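Local coordinates for protein chitin deacetylase (PDB 5ZNT) that hydrolyses the N-acetamido groups of N-acetyl-D-glucosamine residues in chitin, giving chitosan and acetate, as a zinc-dependent, secreted carbohydrate esterase of the CE4 family, at residues 178-183 against 255-260; 4-9 against 203-208; 171-176 against 213-218. All blocks are in the same frame, centred on the assembly; numbering follows the deposited sequence.

All three contacts lie in the piece of chitin deacetylase 1 that carries the CE4 deacetylase domain. Their segments come in the order 4-9, 171-176, 178-183, 203-208, 213-218 and 255-260, and any two contacts alternate along the chain. Interactions 1 and 3 are neighbours, with centres about 11 Å apart. They share the run from strand 173-174 into the following loop, and they touch where Leu181 and Arg256 meet Asn214, Leu176 and Asp217. Interaction 2 lies apart at the surface, about 23 Å from interaction 1 and about 21 Å from interaction 3 between centres. It sets the N-terminal loop there; interactions 1 and 3 join the mixed sheet and its loop to helix 243-258.

Interaction 1 of 3, residues 178-183 against 255-260; sequences NPPLWP and DRHYEQ. Unlike the reference sequence in segment 178-183: Pro180 (reference Arg), Trp182 (reference Cys).
Asn178 reaches the end of helix 243-258 through its side-chain oxygen, and the polar part of the contact gathers on that atom. Arg256 NE donates to Asn178 OD1 at 2.8 Å in a nearly straight bond. The oxygen lies at the guanidinium edge, while the amide and guanidinium planes stand 74° apart. Gln260 NE2 gives Asn178 OD1 a second bond, 2.9 Å long, with OD1 lying in the amide plane of Gln260. Arg256 NH2 adds a weak bond to OD1, but its stronger partner is the backbone oxygen of Ser177. Gln260 NE2 also donates to Arg256 O at 2.9 Å. Its amide thus joins Asn178 to the last turn of the helix, and the two bonds fix how it is turned.

The nonpolar part rests on the two prolines. Pro180 CG sits over the centre of the His257 ring, 3.4 Å from the centroid and 8° off the normal. This is a CH-pi contact on a ring face. His257 CG is anti to its carbonyl carbon (chi1 -72°), which swings the imidazole under the proline. The ring is further held by ND1, bonded to the backbone oxygen of Ala263. Pro179 follows a cis peptide bond, and its CA comes within 3.2 Å of Gln260 OE1. Pro180 differs from the reference sequence, which has arginine here; the CH-pi contact with His257 belongs to the deposited proline.

The contact lies away from the zinc site. It closes the loop between strands 173-174 and 184-185 against the C-terminal end of helix 243-258. Pro180 also touches Asn214 of strand 209-214. His257 packs on Gln38 of strand 38-45, a strand of the parallel sheet.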
loop_
_atom_site.group_PDB
_atom_site.type_symbol
_atom_site.label_atom_id
_atom_site.label_comp_id
_atom_site.label_asym_id
_atom_site.label_seq_id
_atom_site.Cartn_x
_atom_site.Cartn_y
_atom_site.Cartn_z
ATOM N N ASN A 178 -18.283 -11.386 1.301
ATOM C CA ASN A 178 -18.935 -11.119 0.018
ATOM C C ASN A 178 -20.185 -10.286 0.260
ATOM O O ASN A 178 -21.133 -10.769 0.911
ATOM C CB ASN A 178 -19.264 -12.417 -0.705
ATOM C CG ASN A 178 -18.024 -13.136 -1.158
ATOM O OD1 ASN A 178 -17.305 -12.657 -2.041
ATOM N ND2 ASN A 178 -17.745 -14.281 -0.549
ATOM N N PRO A 179 -20.227 -9.037 -0.209
ATOM C CA PRO A 179 -19.134 -8.443 -0.988
ATOM C C PRO A 179 -17.942 -7.995 -0.117
ATOM O O PRO A 179 -18.089 -7.909 1.109
ATOM C CB PRO A 179 -19.811 -7.248 -1.666
ATOM C CG PRO A 179 -20.895 -6.842 -0.720
ATOM C CD PRO A 179 -21.360 -8.111 -0.031
ATOM N N PRO A 180 -16.786 -7.754 -0.739
ATOM C CA PRO A 180 -15.648 -7.171 -0.003
ATOM C C PRO A 180 -15.932 -5.722 0.360
ATOM O O PRO A 180 -16.947 -5.138 -0.034
ATOM C CB PRO A 180 -14.482 -7.290 -0.990
ATOM C CG PRO A 180 -15.159 -7.263 -2.352
ATOM C CD PRO A 180 -16.460 -8.022 -2.153
ATOM N N LEU A 181 -15.005 -5.119 1.114
ATOM C CA LEU A 181 -15.243 -3.814 1.723
ATOM C C LEU A 181 -14.523 -2.709 0.957
ATOM O O LEU A 181 -13.410 -2.907 0.458
ATOM C CB LEU A 181 -14.796 -3.809 3.193
ATOM C CG LEU A 181 -15.794 -4.310 4.249
ATOM C CD1 LEU A 181 -16.251 -5.727 3.958
ATOM C CD2 LEU A 181 -15.203 -4.230 5.659
ATOM N N TRP A 182 -15.176 -1.546 0.855
ATOM C CA TRP A 182 -14.568 -0.313 0.384
ATOM C C TRP A 182 -13.714 0.293 1.503
ATOM O O TRP A 182 -13.963 0.032 2.687
ATOM C CB TRP A 182 -15.651 0.688 -0.044
ATOM C CG TRP A 182 -16.157 0.421 -1.430
ATOM C CD1 TRP A 182 -17.068 -0.540 -1.814
ATOM C CD2 TRP A 182 -15.749 1.092 -2.631
ATOM N NE1 TRP A 182 -17.254 -0.489 -3.184
ATOM C CE2 TRP A 182 -16.465 0.510 -3.702
ATOM C CE3 TRP A 182 -14.871 2.157 -2.898
ATOM C CZ2 TRP A 182 -16.304 0.929 -5.021
ATOM C CZ3 TRP A 182 -14.710 2.570 -4.214
ATOM C CH2 TRP A 182 -15.431 1.962 -5.257
ATOM N N PRO A 183 -12.710 1.107 1.158
ATOM C CA PRO A 183 -11.990 1.863 2.198
ATOM C C PRO A 183 -12.972 2.642 3.059
ATOM O O PRO A 183 -14.099 2.934 2.643
ATOM C CB PRO A 183 -11.080 2.812 1.405
ATOM C CG PRO A 183 -10.860 2.110 0.092
ATOM C CD PRO A 183 -12.156 1.342 -0.191
ATOM N N ASP A 255 -13.214 -11.429 -10.052
ATOM C CA ASP A 255 -14.655 -11.544 -10.283
ATOM C C ASP A 255 -15.447 -11.253 -9.019
ATOM O O ASP A 255 -16.506 -10.612 -9.080
ATOM C CB ASP A 255 -15.011 -12.933 -10.820
ATOM C CG ASP A 255 -14.496 -13.170 -12.223
ATOM O OD1 ASP A 255 -14.241 -12.192 -12.961
ATOM O OD2 ASP A 255 -14.331 -14.354 -12.587
ATOM N N ARG A 256 -14.953 -11.712 -7.858
ATOM C CA ARG A 256 -15.623 -11.419 -6.595
ATOM C C ARG A 256 -15.839 -9.920 -6.428
ATOM O O ARG A 256 -16.911 -9.476 -6.001
ATOM C CB ARG A 256 -14.808 -11.977 -5.414
ATOM C CG ARG A 256 -14.896 -13.506 -5.195
ATOM C CD ARG A 256 -14.244 -13.927 -3.859
ATOM N NE ARG A 256 -14.629 -13.016 -2.783
ATOM C CZ ARG A 256 -13.808 -12.140 -2.206
ATOM N NH1 ARG A 256 -12.531 -12.059 -2.588
ATOM N NH2 ARG A 256 -14.278 -11.332 -1.259
ATOM N N HIS A 257 -14.833 -9.111 -6.774
ATOM C CA HIS A 257 -14.998 -7.670 -6.649
ATOM C C HIS A 257 -15.807 -7.106 -7.817
ATOM O O HIS A 257 -16.764 -6.345 -7.619
ATOM C CB HIS A 257 -13.622 -6.994 -6.573
ATOM C CG HIS A 257 -12.909 -7.219 -5.272
ATOM N ND1 HIS A 257 -12.555 -6.184 -4.435
ATOM C CD2 HIS A 257 -12.491 -8.356 -4.667
ATOM C CE1 HIS A 257 -11.962 -6.674 -3.357
ATOM N NE2 HIS A 257 -11.900 -7.989 -3.477
ATOM N N TYR A 258 -15.419 -7.471 -9.042
ATOM C CA TYR A 258 -15.995 -6.859 -10.234
ATOM C C TYR A 258 -17.484 -7.158 -10.364
ATOM O O TYR A 258 -18.240 -6.302 -10.838
ATOM C CB TYR A 258 -15.249 -7.359 -11.462
ATOM C CG TYR A 258 -15.652 -6.741 -12.778
ATOM C CD1 TYR A 258 -15.202 -5.480 -13.138
ATOM C CD2 TYR A 258 -16.446 -7.446 -13.683
ATOM C CE1 TYR A 258 -15.540 -4.917 -14.355
ATOM C CE2 TYR A 258 -16.807 -6.892 -14.911
ATOM C CZ TYR A 258 -16.350 -5.627 -15.236
ATOM O OH TYR A 258 -16.670 -5.053 -16.436
ATOM N N GLU A 259 -17.919 -8.348 -9.942
ATOM C CA GLU A 259 -19.314 -8.755 -10.063
ATOM C C GLU A 259 -20.152 -8.377 -8.850
ATOM O O GLU A 259 -21.358 -8.635 -8.857
ATOM C CB GLU A 259 -19.436 -10.272 -10.292
ATOM C CG GLU A 259 -18.511 -10.887 -11.354
ATOM C CD GLU A 259 -18.967 -10.694 -12.795
ATOM O OE1 GLU A 259 -19.792 -9.789 -13.054
ATOM O OE2 GLU A 259 -18.463 -11.434 -13.683
ATOM N N GLN A 260 -19.563 -7.786 -7.807
ATOM C CA GLN A 260 -20.377 -7.367 -6.662
ATOM C C GLN A 260 -20.389 -5.851 -6.530
ATOM O O GLN A 260 -21.032 -5.163 -7.326
ATOM C CB GLN A 260 -19.891 -8.032 -5.367
ATOM C CG GLN A 260 -20.023 -9.559 -5.420
ATOM C CD GLN A 260 -19.702 -10.268 -4.120
ATOM O OE1 GLN A 260 -20.532 -10.319 -3.202
ATOM N NE2 GLN A 260 -18.503 -10.858 -4.041
#

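Interaction 2 of 3, residues 4-9 against 203-208; sequences RAPPCD and TRSHAV
Ala5 and Thr203 are joined by the one hydrogen bond between these segments. Ala5 N donates to Thr203 O at 2.9 Å, with an N-H...O angle of 165°. The donor lies in the carbonyl plane. The same oxygen is approached by Arg4 CA at 3.6 Å in a weaker CA-H...O contact. Two neighbouring groups of the N-terminal segment therefore close on a single carbonyl.

Both segments are loops. Residues 4-9 belong to the long N-terminal loop that precedes strand 38-45. Residues 203-208 run from the loop after strand 184-185 into strand 209-214 of the mixed sheet. The N-terminal loop is thus laid over the surface of the deacetylase domain. A backbone bond between Pro6 and Arg189 ties it again; the disulfide from Cys8 to Cys20 closes the N-terminal loop on itself.

The side-chain packing is light. Arg4 lays one face of its guanidinium over Thr203, with CB of the threonine 4.1 Å above the plane. Thr203 CG2 comes closest to Arg4 NH2, at 3.6 Å. Thr203 CG2 is anti to the carbonyl carbon, and this places the methyl under the guanidinium. The Arg4 chain is bent at chi2 (134°), with its end lying across Thr203.

Ala5 points its methyl at residues 204-205. Its CB is 3.3 Å from Ser205 OG and 3.7 Å from Arg204 C. Ala5 is buried, although most of the touching residues are not. The contact of Ser205 OG with the methyl is packing; the hydroxyl bonds to the backbone oxygen of Tyr187. Pro6 CD lies beside Ser205 OG at 4.1 Å. Behind residues 203-206, Asn155 OD1 accepts from Thr203 N, Arg204 N and His206 NE2, linking this loop to helix 154-163.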
loop_
_atom_site.group_PDB
_atom_site.type_symbol
_atom_site.label_atom_id
_atom_site.label_comp_id
_atom_site.label_asym_id
_atom_site.label_seq_id
_atom_site.Cartn_x
_atom_site.Cartn_y
_atom_site.Cartn_z
ATOM N N ARG A 4 -15.192 6.081 22.425
ATOM C CA ARG A 4 -15.351 5.086 21.481
ATOM C C ARG A 4 -16.049 5.725 20.324
ATOM O O ARG A 4 -17.017 6.357 20.501
ATOM C CB ARG A 4 -16.261 4.131 22.111
ATOM C CG ARG A 4 -16.064 2.730 21.732
ATOM C CD ARG A 4 -16.068 1.866 22.944
ATOM N NE ARG A 4 -15.448 0.619 22.577
ATOM C CZ ARG A 4 -14.437 0.060 23.200
ATOM N NH1 ARG A 4 -13.947 0.615 24.286
ATOM N NH2 ARG A 4 -13.955 -1.087 22.766
ATOM N N ALA A 5 -15.527 5.559 19.141
ATOM C CA ALA A 5 -16.151 6.109 17.954
ATOM C C ALA A 5 -17.537 5.495 17.774
ATOM O O ALA A 5 -17.727 4.302 18.034
ATOM C CB ALA A 5 -15.287 5.847 16.717
ATOM N N PRO A 6 -18.522 6.278 17.356
ATOM C CA PRO A 6 -19.869 5.750 17.188
ATOM C C PRO A 6 -19.991 4.990 15.883
ATOM O O PRO A 6 -19.116 5.096 15.006
ATOM C CB PRO A 6 -20.739 7.016 17.177
ATOM C CG PRO A 6 -19.852 8.061 16.635
ATOM C CD PRO A 6 -18.462 7.733 17.125
ATOM N N PRO A 7 -21.068 4.223 15.708
ATOM C CA PRO A 7 -21.302 3.585 14.412
ATOM C C PRO A 7 -21.463 4.645 13.341
ATOM O O PRO A 7 -21.852 5.779 13.617
ATOM C CB PRO A 7 -22.609 2.804 14.621
ATOM C CG PRO A 7 -22.786 2.719 16.101
ATOM C CD PRO A 7 -22.152 3.940 16.668
ATOM N N CYS A 8 -21.134 4.259 12.110
ATOM C CA CYS A 8 -21.276 5.142 10.958
ATOM C C CYS A 8 -22.600 5.896 11.002
ATOM O O CYS A 8 -23.665 5.296 11.167
ATOM C CB CYS A 8 -21.194 4.329 9.665
ATOM S SG CYS A 8 -21.529 5.324 8.188
ATOM N N ASP A 9 -22.521 7.215 10.871
ATOM C CA ASP A 9 -23.685 8.093 10.736
ATOM C C ASP A 9 -23.542 8.828 9.406
ATOM O O ASP A 9 -22.823 9.826 9.319
ATOM C CB ASP A 9 -23.777 9.070 11.905
ATOM C CG ASP A 9 -24.998 9.978 11.820
ATOM O OD1 ASP A 9 -25.831 9.794 10.897
ATOM O OD2 ASP A 9 -25.110 10.888 12.672
ATOM N N THR A 203 -10.197 1.954 18.524
ATOM C CA THR A 203 -11.574 2.041 18.979
ATOM C C THR A 203 -12.115 3.450 19.001
ATOM O O THR A 203 -13.336 3.619 18.914
ATOM C CB THR A 203 -11.722 1.461 20.392
ATOM O OG1 THR A 203 -10.838 2.164 21.270
ATOM C CG2 THR A 203 -11.397 -0.001 20.404
ATOM N N ARG A 204 -11.257 4.464 19.118
ATOM C CA ARG A 204 -11.712 5.842 19.152
ATOM C C ARG A 204 -11.759 6.421 17.738
ATOM O O ARG A 204 -11.386 5.770 16.756
ATOM C CB ARG A 204 -10.814 6.672 20.071
ATOM C CG ARG A 204 -10.745 6.144 21.500
ATOM C CD ARG A 204 -10.107 7.152 22.454
ATOM N NE ARG A 204 -8.711 7.408 22.111
ATOM C CZ ARG A 204 -7.686 6.684 22.555
ATOM N NH1 ARG A 204 -7.899 5.652 23.368
ATOM N NH2 ARG A 204 -6.444 6.987 22.179
ATOM N N SER A 205 -12.226 7.664 17.639
ATOM C CA SER A 205 -12.292 8.372 16.369
ATOM C C SER A 205 -10.914 8.902 15.999
ATOM O O SER A 205 -10.235 9.524 16.824
ATOM C CB SER A 205 -13.286 9.534 16.440
ATOM O OG SER A 205 -14.593 9.046 16.658
ATOM N N HIS A 206 -10.516 8.667 14.751
ATOM C CA HIS A 206 -9.236 9.130 14.237
ATOM C C HIS A 206 -9.458 9.636 12.823
ATOM O O HIS A 206 -10.130 8.971 12.024
ATOM C CB HIS A 206 -8.191 8.007 14.236
ATOM C CG HIS A 206 -7.933 7.399 15.580
ATOM N ND1 HIS A 206 -7.123 7.992 16.528
ATOM C CD2 HIS A 206 -8.335 6.222 16.116
ATOM C CE1 HIS A 206 -7.052 7.215 17.595
ATOM N NE2 HIS A 206 -7.776 6.132 17.369
ATOM N N ALA A 207 -8.898 10.809 12.519
ATOM C CA ALA A 207 -9.034 11.432 11.201
ATOM C C ALA A 207 -8.019 10.840 10.221
ATOM O O ALA A 207 -7.118 11.519 9.724
ATOM C CB ALA A 207 -8.867 12.942 11.313
ATOM N N VAL A 208 -8.192 9.546 9.943
ATOM C CA VAL A 208 -7.265 8.763 9.131
ATOM C C VAL A 208 -8.085 7.859 8.230
ATOM O O VAL A 208 -9.064 7.251 8.676
ATOM C CB VAL A 208 -6.318 7.898 9.999
ATOM C CG1 VAL A 208 -5.332 7.128 9.113
ATOM C CG2 VAL A 208 -5.567 8.764 11.046
#

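Interaction 3 of 3, residues 171-176 against 213-218; sequences TITAPL and MNELDR
Met213 opens the pairing with Ile172 and Ala174. Its N donates to Ile172 O at 3.0 Å, and its O accepts from Ala174 N at 2.9 Å. The second donor stands above the carbonyl plane. The Met213 chain bends at chi3 (71°), and SD lies near Thr171 CA.

Asn214 sends its side chain to the other face of the sheet, the one that carries Ala174. A water lies within hydrogen-bonding distance of Asn214 OD1 and Pro175 O. That amide oxygen also accepts from Leu181 N, which links this strand to the 178-183 loop.

Residues 173-174 and 213-214 form a short parallel pair in the mixed sheet. Met213 is about 10 Å from the bound zinc ion by its side chain. Thr171 is about 7 Å from His101, a zinc ligand, between side chains.

Glu215 continues the pairing after the strand, with N donating to Ala174 O at 3.0 Å. Its side chain reaches across to the partner segment. Glu215 OE1 accepts from Leu176 N at 2.9 Å on its anti side, somewhat out of the carboxylate plane, while OE2 holds His195 NE2. Glu215 CG packs against the Thr173 methyl CG2 at 3.6 Å. With an alanine in place of Glu215, Leu176 N and His195 NE2 would probably lose their carboxylate partner, and the Thr173 methyl its packing against CG.

Asp217 meets the isobutyl end of Leu176, whose CD1 and CD2 lie against its CB at 3.9 Å. Its carboxylate is bound outside the pair, in a salt bridge with Arg219 and a hydrogen bond from His252.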
loop_
_atom_site.group_PDB
_atom_site.type_symbol
_atom_site.label_atom_id
_atom_site.label_comp_id
_atom_site.label_asym_id
_atom_site.label_seq_id
_atom_site.Cartn_x
_atom_site.Cartn_y
_atom_site.Cartn_z
ATOM N N THR A 171 -3.029 -1.300 7.090
ATOM C CA THR A 171 -2.582 -2.378 7.965
ATOM C C THR A 171 -3.724 -3.275 8.436
ATOM O O THR A 171 -3.493 -4.445 8.744
ATOM C CB THR A 171 -1.877 -1.787 9.198
ATOM O OG1 THR A 171 -0.887 -0.838 8.778
ATOM C CG2 THR A 171 -1.245 -2.870 10.050
ATOM N N ILE A 172 -4.945 -2.757 8.483
ATOM C CA ILE A 172 -6.075 -3.490 9.041
ATOM C C ILE A 172 -6.606 -4.464 8.001
ATOM O O ILE A 172 -6.883 -4.082 6.859
ATOM C CB ILE A 172 -7.163 -2.512 9.501
ATOM C CG1 ILE A 172 -6.626 -1.703 10.683
ATOM C CG2 ILE A 172 -8.464 -3.283 9.867
ATOM C CD1 ILE A 172 -7.545 -0.576 11.098
ATOM N N THR A 173 -6.719 -5.733 8.378
ATOM C CA THR A 173 -7.250 -6.762 7.494
ATOM C C THR A 173 -8.747 -6.948 7.742
ATOM O O THR A 173 -9.203 -6.904 8.887
ATOM C CB THR A 173 -6.506 -8.081 7.716
ATOM O OG1 THR A 173 -5.113 -7.915 7.357
ATOM C CG2 THR A 173 -7.104 -9.140 6.879
ATOM N N ALA A 174 -9.516 -7.128 6.661
ATOM C CA ALA A 174 -10.925 -7.470 6.804
ATOM C C ALA A 174 -11.125 -8.921 6.427
ATOM O O ALA A 174 -10.651 -9.339 5.367
ATOM C CB ALA A 174 -11.816 -6.576 5.925
ATOM N N PRO A 175 -11.797 -9.724 7.248
ATOM C CA PRO A 175 -11.964 -11.135 6.896
ATOM C C PRO A 175 -12.698 -11.280 5.572
ATOM O O PRO A 175 -13.507 -10.426 5.196
ATOM C CB PRO A 175 -12.791 -11.709 8.065
ATOM C CG PRO A 175 -13.471 -10.559 8.658
ATOM C CD PRO A 175 -12.516 -9.370 8.482
ATOM N N LEU A 176 -12.364 -12.352 4.859
ATOM C CA LEU A 176 -13.023 -12.715 3.609
ATOM C C LEU A 176 -14.531 -12.568 3.747
ATOM O O LEU A 176 -15.140 -13.124 4.669
ATOM C CB LEU A 176 -12.660 -14.149 3.237
ATOM C CG LEU A 176 -13.315 -14.667 1.954
ATOM C CD1 LEU A 176 -12.899 -13.829 0.753
ATOM C CD2 LEU A 176 -13.030 -16.138 1.711
ATOM N N MET A 213 -7.504 -3.987 3.976
ATOM C CA MET A 213 -6.907 -5.107 3.254
ATOM C C MET A 213 -7.908 -6.258 3.303
ATOM O O MET A 213 -7.932 -7.041 4.250
ATOM C CB MET A 213 -5.556 -5.490 3.862
ATOM C CG MET A 213 -4.511 -4.351 3.800
ATOM S SD MET A 213 -2.943 -4.757 4.657
ATOM C CE MET A 213 -2.231 -5.978 3.575
ATOM N N ASN A 214 -8.749 -6.347 2.267
ATOM C CA ASN A 214 -9.679 -7.466 2.157
ATOM C C ASN A 214 -8.916 -8.756 1.938
ATOM O O ASN A 214 -8.079 -8.843 1.037
ATOM C CB ASN A 214 -10.645 -7.256 0.989
ATOM C CG ASN A 214 -11.640 -6.166 1.246
ATOM O OD1 ASN A 214 -12.575 -6.342 2.027
ATOM N ND2 ASN A 214 -11.462 -5.025 0.578
ATOM N N GLU A 215 -9.221 -9.779 2.735
ATOM C CA GLU A 215 -8.654 -11.088 2.457
ATOM C C GLU A 215 -9.136 -11.585 1.102
ATOM O O GLU A 215 -10.251 -11.294 0.673
ATOM C CB GLU A 215 -9.055 -12.093 3.534
ATOM C CG GLU A 215 -8.373 -11.873 4.871
ATOM C CD GLU A 215 -8.703 -12.997 5.843
ATOM O OE1 GLU A 215 -9.826 -13.548 5.754
ATOM O OE2 GLU A 215 -7.845 -13.327 6.674
ATOM N N LEU A 216 -8.278 -12.326 0.421
ATOM C CA LEU A 216 -8.649 -12.947 -0.833
ATOM C C LEU A 216 -9.069 -14.394 -0.566
ATOM O O LEU A 216 -8.652 -15.004 0.421
ATOM C CB LEU A 216 -7.490 -12.893 -1.835
ATOM C CG LEU A 216 -7.329 -11.622 -2.710
ATOM C CD1 LEU A 216 -7.555 -10.343 -1.976
ATOM C CD2 LEU A 216 -5.940 -11.602 -3.351
ATOM N N ASP A 217 -9.920 -14.919 -1.449
ATOM C CA ASP A 217 -10.451 -16.280 -1.360
ATOM C C ASP A 217 -9.459 -17.219 -2.033
ATOM O O ASP A 217 -9.223 -17.131 -3.242
ATOM C CB ASP A 217 -11.837 -16.334 -2.013
ATOM C CG ASP A 217 -12.500 -17.717 -1.942
ATOM O OD1 ASP A 217 -11.906 -18.693 -1.437
ATOM O OD2 ASP A 217 -13.650 -17.813 -2.408
ATOM N N ARG A 218 -8.841 -18.092 -1.251
ATOM C CA ARG A 218 -7.806 -18.959 -1.796
ATOM C C ARG A 218 -8.343 -20.316 -2.243
ATOM O O ARG A 218 -7.550 -21.183 -2.627
ATOM C CB ARG A 218 -6.724 -19.172 -0.749
ATOM C CG ARG A 218 -7.315 -19.928 0.401
ATOM C CD ARG A 218 -6.294 -20.611 1.203
ATOM N NE ARG A 218 -5.769 -19.709 2.207
ATOM C CZ ARG A 218 -5.011 -20.112 3.213
ATOM N NH1 ARG A 218 -4.719 -21.409 3.328
ATOM N NH2 ARG A 218 -4.552 -19.225 4.095
HETATM O O HOH W 1 -13.201 -8.622 2.986
#